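Side-chain contacts in 3-hydroxyisobutyryl-CoA hydrolase (Mycobacterium thermoresistibile, PDB 4HDT), which probably hydrolyses 3-hydroxyisobutyryl-CoA to 3-hydroxyisobutyrate and free coenzyme A, and binds zinc ions in the crystal: residues A[70-73]-A[74-77]; A[224-227]-A[228-231]; A[269-272]-A[273-277]; A[329-332]-A[333-336]. All blocks are in the same frame, centred on the assembly; numbering follows the deposited sequence.

Interaction 1 (A[70-73]-A[74-77]); sequences GGDV and VAIY
D72 meets the first turn of helix 73-81 through its carboxylate, and the segment 70-73 leads up to that meeting from the loop. G70 comes first; its backbone, like that of D72, is hydrogen-bonded to L33. After G71 the chain reaches D72, the N-cap residue. Its CG stands anti to the backbone N (chi1 -175°), which carries OD1 over the amides of the first turn. A75 N donates to D72 OD1 at 3.2 Å, coming in from above the carboxylate plane, 40° out of it. V74 N lies 3.1 Å from the same OD1, and the CB of V74 rests against that oxygen too, 3.4 Å away. D72 OD2 turns to R26 in a salt bridge, so the two oxygens of this carboxylate serve different partners. V73 contributes its carbonyl: Y77 N donates to V73 O at 3.0 Å, the first full turn of the helix, while the CB of Y77 lies against the same oxygen at 3.4 Å. The Y77 ring packs on helix 303-313, and I76 packs on helix 85-103. V74 lies close to H78 and A75 close to E86, both zinc-binding residues. The negative D72 carboxylate at the helix N-terminus, with its other oxygen paired to R26, would probably interact favourably with the positive end of the helix dipole.

Interaction 2 (A[224-227]-A[228-231]); sequences AEQR and SWID
The indole of W229 has the carbonyl oxygen of Q226 over one face, 3.5 Å above the plane and offset toward the rim, with I230 CG1 over that same face. At the ring edge, in plane, sits Q226 OE1: W229 NE1 donates to Q226 OE1 at 2.8 Å, nearly straight at 165°. The Q226 side chain runs alongside the indole, bent at chi2, with its amide plane turned 55° from the ring; its CB lies 3.6 Å from I230 CD1. The bend brings OE1 to the edge, while the backbone oxygen of the same residue packs over the face. Q226 NE2 is taken by P222 O.

The second flat group, the guanidinium of R227, receives D231 at its edge. R227 NE donates to D231 OD2 at 2.9 Å on the syn side of the carboxylate, in a salt bridge whose two planes are 68° apart. A water completes a ring on this side, accepting from R227 NH2 and donating to D231 OD2. The backbone bonds span four residues, as the R227-D231 pair does, with I230 N bonded to Q226 O and D231 N to R227 O at 2.8 Å.

W229 also packs on helix 252-261 and I230 on helix 164-171, so the first turn of helix 227-233 faces two neighbours. Chemically, the largely buried indole has its N-H satisfied within its own turn. The opposite charges of R227 and D231 probably offset one another, and D231, bonded through OD2 to R227 NE and water and through OD1 to the backbone N of K163, has both oxygens engaged.

Interaction 3 (A[269-272]-A[273-277]); sequences LSVT and LESVR
S275 OG lies anti to its own carbonyl carbon, beside the backbone N (chi1 -68°), and this rotation swings the hydroxyl back along the helix onto V271 O. V271 presents CG1 to the same hydroxyl because that methyl is anti to the backbone N; CG1 of V271 and OG of S275 are 3.9 Å apart. The motif is a serine side chain bonded to the carbonyl one turn earlier, in the middle of the regular alpha-helix 266-279.

V271 O is gripped twice. S275 N donates to V271 O at 2.7 Å, and S275 OG donates to it at 2.8 Å, the two arriving from opposite faces of the carbonyl plane. The hydroxyl stands 42° out of that plane, whereas the amide is tilted by only 22°. Elsewhere the helix runs on its normal pattern: L273 N to L269 O, E274 N to S270 O, and V276 N to T272 O. Over the last of these oxygens V276 also lays a methyl, CG2 being 3.4 Å from T272 O.

Around the helix, V271 and S275 face V295 of helix 285-299, while L273 and V276 rest on L166 of helix 164-171. T272 OG1 likewise turns back one turn, to A268 O. E274, bent at chi2, packs on helix 332-336, and its OE2 forms a salt bridge with R278. R277 reaches the backbone oxygen of D237 with NH1, and L273 CD1 lies over one face of its guanidinium, 3.3 Å above the plane and offset toward the rim.

Interaction 4 (A[329-332]-A[333-336]); sequences EVTE and ADVE
T331 and D334 grip each other in both directions, and this is the tight part of the contact. T331 N donates to D334 OD2 at 3.0 Å, almost perfectly straight at 177°, although it meets the oxygen from above the carboxylate plane, 45° out of it. In return D334 N donates to T331 OG1 at 2.9 Å. The hydroxyl can take that bond because OG1 sits between the backbone N and the carbonyl carbon (chi1 64°), while D334 CG, beside its own backbone N, folds the carboxylate back over the Thr. The two side chains therefore cross closely, with D334 CG 3.0 Å from T331 OG1.

Next to this pair is a small apolar contact, V330 CG1 against V335 CG2 at 3.8 Å. Both valines also pack on helix 266-279, V330 on I267 and S270, V335 on S270 and E274, so this side of the turn faces protein.

The other side is looser. A water lies 2.6 Å from T331 OG1 and gives D334 OD1 only a weak bond, so the polar pair opens toward solvent. E332 extends outward beyond CG and joins the turn through its backbone, E336 N donating to E332 O at 2.9 Å; the bond from V335 N to T331 O is weak. The E336 carboxylate forms a salt bridge with R278 through OE1, and E329 turns to T326.

Reciprocal bonds between the N-cap side chain and the residue three places on make this a capping box, which starts the short helix 332-336.

Overall arrangement
Along the chain the four contacts follow in the order interaction 1, 2, 3, 4, each local to one stretch of a mainly helical, crotonase-like chain. Interaction 1 starts helix 73-81 near zinc-binding residues of the crystal, whereas the other three lie away from the zinc-binding residues. Interactions 1 and 2 sit on opposite sides of the chain's centre, their centres about 33 Å apart. Interactions 3 and 4 are neighbours, about 12 Å between centres, and their side chains touch, so capped helix 332-336 leans on helix 266-279. Helix 164-171 is shared by interactions 2 and 3, giving the C-terminal helices a common neighbour.

Interaction 1 (A[70-73]-A[74-77])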
ATOM      1  N   GLY A  70       4.000  -4.277  -6.101  1.00 11.05           N
ATOM      2  CA  GLY A  70       4.794  -3.826  -4.970  1.00 11.12           C
ATOM      3  C   GLY A  70       6.051  -3.107  -5.379  1.00 12.03           C
ATOM      4  O   GLY A  70       6.277  -2.792  -6.565  1.00 12.52           O
ATOM      5  N   GLY A  71       6.835  -2.732  -4.377  1.00 13.05           N
ATOM      6  CA  GLY A  71       8.231  -2.341  -4.648  1.00 14.14           C
ATOM      7  C   GLY A  71       9.012  -3.591  -5.052  1.00 15.80           C
ATOM      8  O   GLY A  71       8.644  -4.712  -4.707  1.00 16.47           O
ATOM      9  N   ASP A  72      10.134  -3.416  -5.769  1.00 17.28           N
ATOM     10  CA  ASP A  72      11.017  -4.509  -6.093  1.00 19.92           C
ATOM     11  C   ASP A  72      11.702  -5.032  -4.822  1.00 21.44           C
ATOM     12  O   ASP A  72      12.569  -4.369  -4.232  1.00 21.04           O
ATOM     13  CB  ASP A  72      12.024  -4.047  -7.144  1.00 20.90           C
ATOM     14  CG  ASP A  72      12.920  -5.158  -7.629  1.00 23.94           C
ATOM     15  OD1 ASP A  72      13.396  -5.922  -6.789  1.00 25.15           O
ATOM     16  OD2 ASP A  72      13.169  -5.227  -8.847  1.00 25.27           O
ATOM     17  N   VAL A  73      11.258  -6.207  -4.361  1.00 23.22           N
ATOM     18  CA  VAL A  73      11.742  -6.773  -3.083  1.00 24.94           C
ATOM     19  C   VAL A  73      13.169  -7.296  -3.113  1.00 24.78           C
ATOM     20  O   VAL A  73      13.812  -7.320  -2.067  1.00 24.75           O
ATOM     21  CB  VAL A  73      10.827  -7.902  -2.510  1.00 26.30           C
ATOM     22  CG1 VAL A  73       9.492  -7.306  -2.098  1.00 27.28           C
ATOM     23  CG2 VAL A  73      10.685  -9.058  -3.501  1.00 28.00           C
ATOM     24  N   VAL A  74      13.644  -7.737  -4.290  1.00 25.99           N
ATOM     25  CA  VAL A  74      15.014  -8.216  -4.470  1.00 26.09           C
ATOM     26  C   VAL A  74      16.007  -7.111  -4.096  1.00 25.57           C
ATOM     27  O   VAL A  74      17.031  -7.356  -3.455  1.00 25.65           O
ATOM     28  CB  VAL A  74      15.288  -8.665  -5.936  1.00 27.41           C
ATOM     29  CG1 VAL A  74      16.744  -9.040  -6.134  1.00 28.89           C
ATOM     30  CG2 VAL A  74      14.378  -9.833  -6.341  1.00 27.34           C
ATOM     31  N   ALA A  75      15.722  -5.891  -4.532  1.00 23.67           N
ATOM     32  CA  ALA A  75      16.632  -4.784  -4.271  1.00 22.53           C
ATOM     33  C   ALA A  75      16.687  -4.419  -2.773  1.00 21.67           C
ATOM     34  O   ALA A  75      17.758  -4.054  -2.242  1.00 22.00           O
ATOM     35  CB  ALA A  75      16.198  -3.593  -5.112  1.00 22.49           C
ATOM     36  N   ILE A  76      15.550  -4.503  -2.085  1.00 20.60           N
ATOM     37  CA  ILE A  76      15.505  -4.214  -0.648  1.00 19.33           C
ATOM     38  C   ILE A  76      16.306  -5.293   0.072  1.00 19.47           C
ATOM     39  O   ILE A  76      17.064  -5.015   0.997  1.00 18.37           O
ATOM     40  CB  ILE A  76      14.049  -4.159  -0.115  1.00 18.92           C
ATOM     41  CG1 ILE A  76      13.293  -3.009  -0.803  1.00 18.79           C
ATOM     42  CG2 ILE A  76      14.044  -4.029   1.398  1.00 18.48           C
ATOM     43  CD1 ILE A  76      13.794  -1.632  -0.430  1.00 18.92           C
ATOM     44  N   TYR A  77      16.153  -6.523  -0.390  1.00 19.84           N
ATOM     45  CA  TYR A  77      16.855  -7.659   0.200  1.00 20.51           C
ATOM     46  C   TYR A  77      18.355  -7.471   0.067  1.00 20.50           C
ATOM     47  O   TYR A  77      19.089  -7.544   1.060  1.00 20.02           O
ATOM     48  CB  TYR A  77      16.357  -8.938  -0.476  1.00 20.90           C
ATOM     49  CG  TYR A  77      17.060 -10.248  -0.120  1.00 21.56           C
ATOM     50  CD1 TYR A  77      16.966 -10.787   1.162  1.00 21.44           C
ATOM     51  CD2 TYR A  77      17.715 -10.979  -1.094  1.00 23.20           C
ATOM     52  CE1 TYR A  77      17.553 -11.991   1.483  1.00 23.02           C
ATOM     53  CE2 TYR A  77      18.330 -12.175  -0.793  1.00 23.19           C
ATOM     54  CZ  TYR A  77      18.239 -12.685   0.492  1.00 24.15           C
ATOM     55  OH  TYR A  77      18.844 -13.879   0.784  1.00 26.29           O
TER

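Interaction 2 (A[224-227]-A[228-231])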
ATOM      1  N   ALA A 224     -17.116  -5.751   4.163  1.00 17.42           N
ATOM      2  CA  ALA A 224     -18.169  -5.058   4.884  1.00 17.60           C
ATOM      3  C   ALA A 224     -19.090  -6.032   5.618  1.00 18.18           C
ATOM      4  O   ALA A 224     -19.496  -5.763   6.731  1.00 17.79           O
ATOM      5  CB  ALA A 224     -18.979  -4.149   3.975  1.00 18.00           C
ATOM      6  N   GLU A 225     -19.412  -7.141   4.982  1.00 18.35           N
ATOM      7  CA  GLU A 225     -20.242  -8.150   5.648  1.00 20.34           C
ATOM      8  C   GLU A 225     -19.554  -8.828   6.837  1.00 20.28           C
ATOM      9  O   GLU A 225     -20.257  -9.400   7.684  1.00 22.09           O
ATOM     10  CB  GLU A 225     -20.670  -9.203   4.636  1.00 21.58           C
ATOM     11  CG  GLU A 225     -21.547  -8.616   3.546  1.00 23.96           C
ATOM     12  CD  GLU A 225     -22.217  -9.672   2.682  1.00 27.21           C
ATOM     13  OE1 GLU A 225     -22.076 -10.872   2.984  1.00 30.12           O
ATOM     14  OE2 GLU A 225     -22.892  -9.291   1.696  1.00 28.99           O
ATOM     15  N   GLN A 226     -18.221  -8.830   6.879  1.00 19.23           N
ATOM     16  CA  GLN A 226     -17.459  -9.427   7.988  1.00 19.03           C
ATOM     17  C   GLN A 226     -17.233  -8.453   9.131  1.00 18.07           C
ATOM     18  O   GLN A 226     -16.559  -8.813  10.086  1.00 17.56           O
ATOM     19  CB  GLN A 226     -16.084  -9.919   7.537  1.00 20.02           C
ATOM     20  CG  GLN A 226     -16.068 -10.802   6.312  1.00 21.85           C
ATOM     21  CD  GLN A 226     -17.180 -11.796   6.282  1.00 24.56           C
ATOM     22  OE1 GLN A 226     -17.343 -12.601   7.213  1.00 28.68           O
ATOM     23  NE2 GLN A 226     -17.963 -11.782   5.199  1.00 26.44           N
ATOM     24  N   ARG A 227     -17.711  -7.211   9.014  1.00 17.37           N
ATOM     25  CA  ARG A 227     -17.346  -6.201  10.015  1.00 17.28           C
ATOM     26  C   ARG A 227     -17.716  -6.547  11.467  1.00 17.38           C
ATOM     27  O   ARG A 227     -17.031  -6.141  12.400  1.00 16.61           O
ATOM     28  CB  ARG A 227     -17.939  -4.827   9.691  1.00 18.09           C
ATOM     29  CG  ARG A 227     -17.345  -3.769  10.624  1.00 19.13           C
ATOM     30  CD  ARG A 227     -17.634  -2.390  10.164  1.00 20.27           C
ATOM     31  NE  ARG A 227     -17.507  -1.420  11.242  1.00 20.09           N
ATOM     32  CZ  ARG A 227     -17.845  -0.153  11.101  1.00 20.57           C
ATOM     33  NH1 ARG A 227     -18.334   0.264   9.933  1.00 21.50           N
ATOM     34  NH2 ARG A 227     -17.723   0.674  12.121  1.00 19.68           N
ATOM     35  N   SER A 228     -18.812  -7.272  11.651  1.00 17.54           N
ATOM     36  CA  SER A 228     -19.276  -7.587  12.983  1.00 18.46           C
ATOM     37  C   SER A 228     -18.193  -8.320  13.775  1.00 17.05           C
ATOM     38  O   SER A 228     -17.839  -7.904  14.884  1.00 17.26           O
ATOM     39  CB  SER A 228     -20.537  -8.458  12.917  1.00 20.20           C
ATOM     40  OG  SER A 228     -20.335  -9.598  12.069  1.00 22.11           O
ATOM     41  N   TRP A 229     -17.653  -9.402  13.205  1.00 15.77           N
ATOM     42  CA  TRP A 229     -16.664 -10.226  13.936  1.00 14.81           C
ATOM     43  C   TRP A 229     -15.262  -9.609  13.898  1.00 13.81           C
ATOM     44  O   TRP A 229     -14.462  -9.796  14.821  1.00 13.78           O
ATOM     45  CB  TRP A 229     -16.629 -11.703  13.482  1.00 14.99           C
ATOM     46  CG  TRP A 229     -16.238 -11.981  12.050  1.00 14.55           C
ATOM     47  CD1 TRP A 229     -17.082 -12.247  11.025  1.00 14.79           C
ATOM     48  CD2 TRP A 229     -14.916 -12.032  11.499  1.00 14.34           C
ATOM     49  NE1 TRP A 229     -16.405 -12.446   9.879  1.00 14.55           N
ATOM     50  CE2 TRP A 229     -15.060 -12.342  10.131  1.00 14.22           C
ATOM     51  CE3 TRP A 229     -13.628 -11.896  12.020  1.00 14.12           C
ATOM     52  CZ2 TRP A 229     -13.970 -12.481   9.286  1.00 13.79           C
ATOM     53  CZ3 TRP A 229     -12.563 -12.031  11.184  1.00 13.97           C
ATOM     54  CH2 TRP A 229     -12.733 -12.323   9.830  1.00 13.77           C
ATOM     55  N   ILE A 230     -14.967  -8.862  12.844  1.00 13.06           N
ATOM     56  CA  ILE A 230     -13.730  -8.078  12.812  1.00 12.49           C
ATOM     57  C   ILE A 230     -13.709  -7.074  13.965  1.00 12.78           C
ATOM     58  O   ILE A 230     -12.777  -7.052  14.743  1.00 12.55           O
ATOM     59  CB  ILE A 230     -13.534  -7.409  11.431  1.00 12.06           C
ATOM     60  CG1 ILE A 230     -13.212  -8.470  10.384  1.00 12.32           C
ATOM     61  CG2 ILE A 230     -12.382  -6.409  11.489  1.00 11.59           C
ATOM     62  CD1 ILE A 230     -13.316  -8.012   8.931  1.00 12.15           C
ATOM     63  N   ASP A 231     -14.764  -6.276  14.095  1.00 13.31           N
ATOM     64  CA  ASP A 231     -14.823  -5.282  15.174  1.00 14.30           C
ATOM     65  C   ASP A 231     -14.844  -5.954  16.556  1.00 14.88           C
ATOM     66  O   ASP A 231     -14.272  -5.422  17.509  1.00 16.55           O
ATOM     67  CB  ASP A 231     -16.062  -4.411  15.011  1.00 14.94           C
ATOM     68  CG  ASP A 231     -15.933  -3.407  13.903  1.00 15.53           C
ATOM     69  OD1 ASP A 231     -14.908  -3.401  13.167  1.00 14.78           O
ATOM     70  OD2 ASP A 231     -16.882  -2.589  13.768  1.00 16.71           O
TER
HETATM   71  O   HOH W   1     -21.088  -7.527   9.703  1.00 30.79           O
HETATM   72  O   HOH W   2     -16.927   0.089  14.852  1.00 30.92           O

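Interaction 3 (A[269-272]-A[273-277])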
ATOM      1  N   LEU A 269       4.072  -8.189  13.036  1.00 11.13           N
ATOM      2  CA  LEU A 269       2.669  -8.109  13.468  1.00 10.86           C
ATOM      3  C   LEU A 269       2.543  -7.096  14.590  1.00 11.17           C
ATOM      4  O   LEU A 269       1.654  -6.247  14.550  1.00 10.63           O
ATOM      5  CB  LEU A 269       2.139  -9.455  13.985  1.00 11.21           C
ATOM      6  CG  LEU A 269       1.815 -10.469  12.892  1.00 11.03           C
ATOM      7  CD1 LEU A 269       1.733 -11.877  13.510  1.00 11.74           C
ATOM      8  CD2 LEU A 269       0.586 -10.080  12.065  1.00 10.48           C
ATOM      9  N   SER A 270       3.441  -7.199  15.565  1.00 11.89           N
ATOM     10  CA  SER A 270       3.390  -6.360  16.772  1.00 12.52           C
ATOM     11  C   SER A 270       3.642  -4.901  16.421  1.00 12.40           C
ATOM     12  O   SER A 270       2.992  -3.997  16.941  1.00 12.44           O
ATOM     13  CB  SER A 270       4.390  -6.856  17.806  1.00 13.47           C
ATOM     14  OG  SER A 270       4.177  -8.232  18.118  1.00 13.86           O
ATOM     15  N   VAL A 271       4.599  -4.678  15.547  1.00 12.18           N
ATOM     16  CA  VAL A 271       4.928  -3.312  15.157  1.00 12.00           C
ATOM     17  C   VAL A 271       3.798  -2.744  14.287  1.00 11.41           C
ATOM     18  O   VAL A 271       3.470  -1.550  14.367  1.00 11.19           O
ATOM     19  CB  VAL A 271       6.292  -3.234  14.477  1.00 12.15           C
ATOM     20  CG1 VAL A 271       6.569  -1.827  13.983  1.00 11.97           C
ATOM     21  CG2 VAL A 271       7.418  -3.693  15.411  1.00 13.03           C
ATOM     22  N   THR A 272       3.197  -3.588  13.450  1.00 11.10           N
ATOM     23  CA  THR A 272       2.068  -3.199  12.621  1.00 10.84           C
ATOM     24  C   THR A 272       0.865  -2.748  13.459  1.00 11.05           C
ATOM     25  O   THR A 272       0.268  -1.700  13.195  1.00 11.27           O
ATOM     26  CB  THR A 272       1.703  -4.301  11.621  1.00 10.38           C
ATOM     27  OG1 THR A 272       2.802  -4.452  10.714  1.00 10.30           O
ATOM     28  CG2 THR A 272       0.468  -3.918  10.817  1.00 10.04           C
ATOM     29  N   LEU A 273       0.528  -3.533  14.475  1.00 11.60           N
ATOM     30  CA  LEU A 273      -0.549  -3.138  15.369  1.00 11.93           C
ATOM     31  C   LEU A 273      -0.268  -1.776  16.013  1.00 12.24           C
ATOM     32  O   LEU A 273      -1.134  -0.882  16.017  1.00 12.10           O
ATOM     33  CB  LEU A 273      -0.802  -4.209  16.428  1.00 12.64           C
ATOM     34  CG  LEU A 273      -1.920  -3.932  17.452  1.00 13.20           C
ATOM     35  CD1 LEU A 273      -3.231  -3.685  16.715  1.00 12.79           C
ATOM     36  CD2 LEU A 273      -2.038  -5.115  18.414  1.00 14.09           C
ATOM     37  N   GLU A 274       0.945  -1.595  16.493  1.00 12.75           N
ATOM     38  CA  GLU A 274       1.313  -0.326  17.139  1.00 13.54           C
ATOM     39  C   GLU A 274       1.330   0.824  16.125  1.00 12.67           C
ATOM     40  O   GLU A 274       0.904   1.942  16.453  1.00 12.74           O
ATOM     41  CB  GLU A 274       2.651  -0.449  17.843  1.00 14.59           C
ATOM     42  CG  GLU A 274       3.077   0.773  18.622  1.00 15.94           C
ATOM     43  CD  GLU A 274       2.278   1.029  19.888  1.00 17.31           C
ATOM     44  OE1 GLU A 274       1.575   0.127  20.428  1.00 18.39           O
ATOM     45  OE2 GLU A 274       2.341   2.189  20.341  1.00 17.97           O
ATOM     46  N   SER A 275       1.793   0.545  14.902  1.00 11.87           N
ATOM     47  CA  SER A 275       1.864   1.586  13.873  1.00 11.49           C
ATOM     48  C   SER A 275       0.484   2.106  13.516  1.00 11.40           C
ATOM     49  O   SER A 275       0.259   3.307  13.383  1.00 11.46           O
ATOM     50  CB  SER A 275       2.559   1.047  12.620  1.00 10.93           C
ATOM     51  OG  SER A 275       3.923   0.812  12.905  1.00 11.15           O
ATOM     52  N   VAL A 276      -0.479   1.189  13.336  1.00 11.65           N
ATOM     53  CA  VAL A 276      -1.804   1.607  12.921  1.00 11.92           C
ATOM     54  C   VAL A 276      -2.456   2.395  14.058  1.00 13.05           C
ATOM     55  O   VAL A 276      -3.097   3.424  13.834  1.00 12.05           O
ATOM     56  CB  VAL A 276      -2.649   0.395  12.453  1.00 12.30           C
ATOM     57  CG1 VAL A 276      -4.088   0.821  12.200  1.00 13.05           C
ATOM     58  CG2 VAL A 276      -2.072  -0.219  11.210  1.00 11.91           C
ATOM     59  N   ARG A 277      -2.279   1.930  15.278  1.00 13.88           N
ATOM     60  CA  ARG A 277      -2.827   2.657  16.422  1.00 15.34           C
ATOM     61  C   ARG A 277      -2.231   4.046  16.588  1.00 15.16           C
ATOM     62  O   ARG A 277      -2.964   5.004  16.851  1.00 15.43           O
ATOM     63  CB  ARG A 277      -2.637   1.838  17.658  1.00 17.52           C
ATOM     64  CG  ARG A 277      -3.586   0.688  17.676  1.00 19.67           C
ATOM     65  CD  ARG A 277      -3.358   0.002  18.979  1.00 23.10           C
ATOM     66  NE  ARG A 277      -4.207  -1.142  19.056  1.00 25.87           N
ATOM     67  CZ  ARG A 277      -4.035  -2.112  19.948  1.00 26.50           C
ATOM     68  NH1 ARG A 277      -3.026  -2.086  20.824  1.00 28.64           N
ATOM     69  NH2 ARG A 277      -4.858  -3.113  19.919  1.00 24.42           N
TER

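Interaction 4 (A[329-332]-A[333-336])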
ATOM      1  N   GLU A 329       7.458 -13.912  23.036  1.00 26.22           N
ATOM      2  CA  GLU A 329       8.861 -13.461  23.121  1.00 27.25           C
ATOM      3  C   GLU A 329       9.082 -12.001  22.660  1.00 25.48           C
ATOM      4  O   GLU A 329      10.190 -11.492  22.723  1.00 26.04           O
ATOM      5  CB  GLU A 329       9.769 -14.394  22.308  1.00 28.39           C
ATOM      6  CG  GLU A 329       9.728 -15.864  22.714  1.00 31.03           C
ATOM      7  CD  GLU A 329      10.399 -16.751  21.685  1.00 32.59           C
ATOM      8  OE1 GLU A 329       9.713 -17.427  20.891  1.00 33.73           O
ATOM      9  OE2 GLU A 329      11.638 -16.739  21.631  1.00 34.52           O
ATOM     10  N   VAL A 330       8.052 -11.346  22.151  1.00 23.63           N
ATOM     11  CA  VAL A 330       8.146  -9.942  21.758  1.00 22.61           C
ATOM     12  C   VAL A 330       7.915  -9.060  22.985  1.00 23.20           C
ATOM     13  O   VAL A 330       6.845  -9.129  23.598  1.00 22.87           O
ATOM     14  CB  VAL A 330       7.111  -9.622  20.658  1.00 20.95           C
ATOM     15  CG1 VAL A 330       7.113  -8.140  20.298  1.00 20.64           C
ATOM     16  CG2 VAL A 330       7.359 -10.470  19.425  1.00 20.51           C
ATOM     17  N   THR A 331       8.903  -8.239  23.341  1.00 23.89           N
ATOM     18  CA  THR A 331       8.779  -7.328  24.490  1.00 25.09           C
ATOM     19  C   THR A 331       8.297  -5.971  24.013  1.00 24.49           C
ATOM     20  O   THR A 331       8.311  -5.667  22.807  1.00 23.46           O
ATOM     21  CB  THR A 331      10.113  -7.089  25.209  1.00 26.06           C
ATOM     22  OG1 THR A 331      11.012  -6.421  24.308  1.00 26.05           O
ATOM     23  CG2 THR A 331      10.749  -8.398  25.672  1.00 27.00           C
ATOM     24  N   GLU A 332       7.907  -5.134  24.964  1.00 25.90           N
ATOM     25  CA  GLU A 332       7.474  -3.799  24.618  1.00 26.35           C
ATOM     26  C   GLU A 332       8.638  -2.998  24.070  1.00 24.97           C
ATOM     27  O   GLU A 332       8.431  -2.197  23.160  1.00 23.82           O
ATOM     28  CB  GLU A 332       6.857  -3.080  25.809  1.00 29.20           C
ATOM     29  CG  GLU A 332       5.571  -3.739  26.282  1.00 31.74           C
ATOM     30  CD  GLU A 332       4.951  -3.043  27.472  1.00 35.48           C
ATOM     31  OE1 GLU A 332       5.623  -2.207  28.117  1.00 39.37           O
ATOM     32  OE2 GLU A 332       3.769  -3.327  27.761  1.00 38.41           O
ATOM     33  N   ALA A 333       9.847  -3.229  24.596  1.00 25.02           N
ATOM     34  CA  ALA A 333      11.048  -2.540  24.102  1.00 24.56           C
ATOM     35  C   ALA A 333      11.381  -2.958  22.683  1.00 23.18           C
ATOM     36  O   ALA A 333      11.850  -2.142  21.906  1.00 21.90           O
ATOM     37  CB  ALA A 333      12.253  -2.790  25.003  1.00 26.06           C
ATOM     38  N   ASP A 334      11.178  -4.238  22.361  1.00 22.54           N
ATOM     39  CA  ASP A 334      11.402  -4.719  20.994  1.00 21.88           C
ATOM     40  C   ASP A 334      10.555  -3.909  19.992  1.00 20.37           C
ATOM     41  O   ASP A 334      11.045  -3.506  18.931  1.00 19.87           O
ATOM     42  CB  ASP A 334      11.026  -6.195  20.827  1.00 22.13           C
ATOM     43  CG  ASP A 334      11.982  -7.159  21.529  1.00 23.39           C
ATOM     44  OD1 ASP A 334      13.163  -6.824  21.786  1.00 23.85           O
ATOM     45  OD2 ASP A 334      11.521  -8.282  21.821  1.00 23.20           O
ATOM     46  N   VAL A 335       9.280  -3.708  20.325  1.00 19.35           N
ATOM     47  CA  VAL A 335       8.366  -2.912  19.476  1.00 18.51           C
ATOM     48  C   VAL A 335       8.790  -1.454  19.457  1.00 19.12           C
ATOM     49  O   VAL A 335       8.921  -0.834  18.382  1.00 17.86           O
ATOM     50  CB  VAL A 335       6.894  -3.021  19.970  1.00 18.32           C
ATOM     51  CG1 VAL A 335       5.980  -2.039  19.235  1.00 17.56           C
ATOM     52  CG2 VAL A 335       6.404  -4.447  19.836  1.00 18.46           C
ATOM     53  N   GLU A 336       9.062  -0.908  20.642  1.00 20.02           N
ATOM     54  CA  GLU A 336       9.447   0.497  20.738  1.00 20.94           C
ATOM     55  C   GLU A 336      10.685   0.823  19.926  1.00 19.94           C
ATOM     56  O   GLU A 336      10.804   1.936  19.395  1.00 19.52           O
ATOM     57  CB  GLU A 336       9.611   0.906  22.220  1.00 23.44           C
ATOM     58  CG  GLU A 336      10.139   2.298  22.471  1.00 26.07           C
ATOM     59  CD  GLU A 336       9.242   3.424  21.961  1.00 27.08           C
ATOM     60  OE1 GLU A 336       8.028   3.226  21.766  1.00 28.71           O
ATOM     61  OE2 GLU A 336       9.783   4.532  21.761  1.00 30.00           O
TER
HETATM   62  O   HOH W   3      13.544  -6.329  25.079  1.00 31.10           O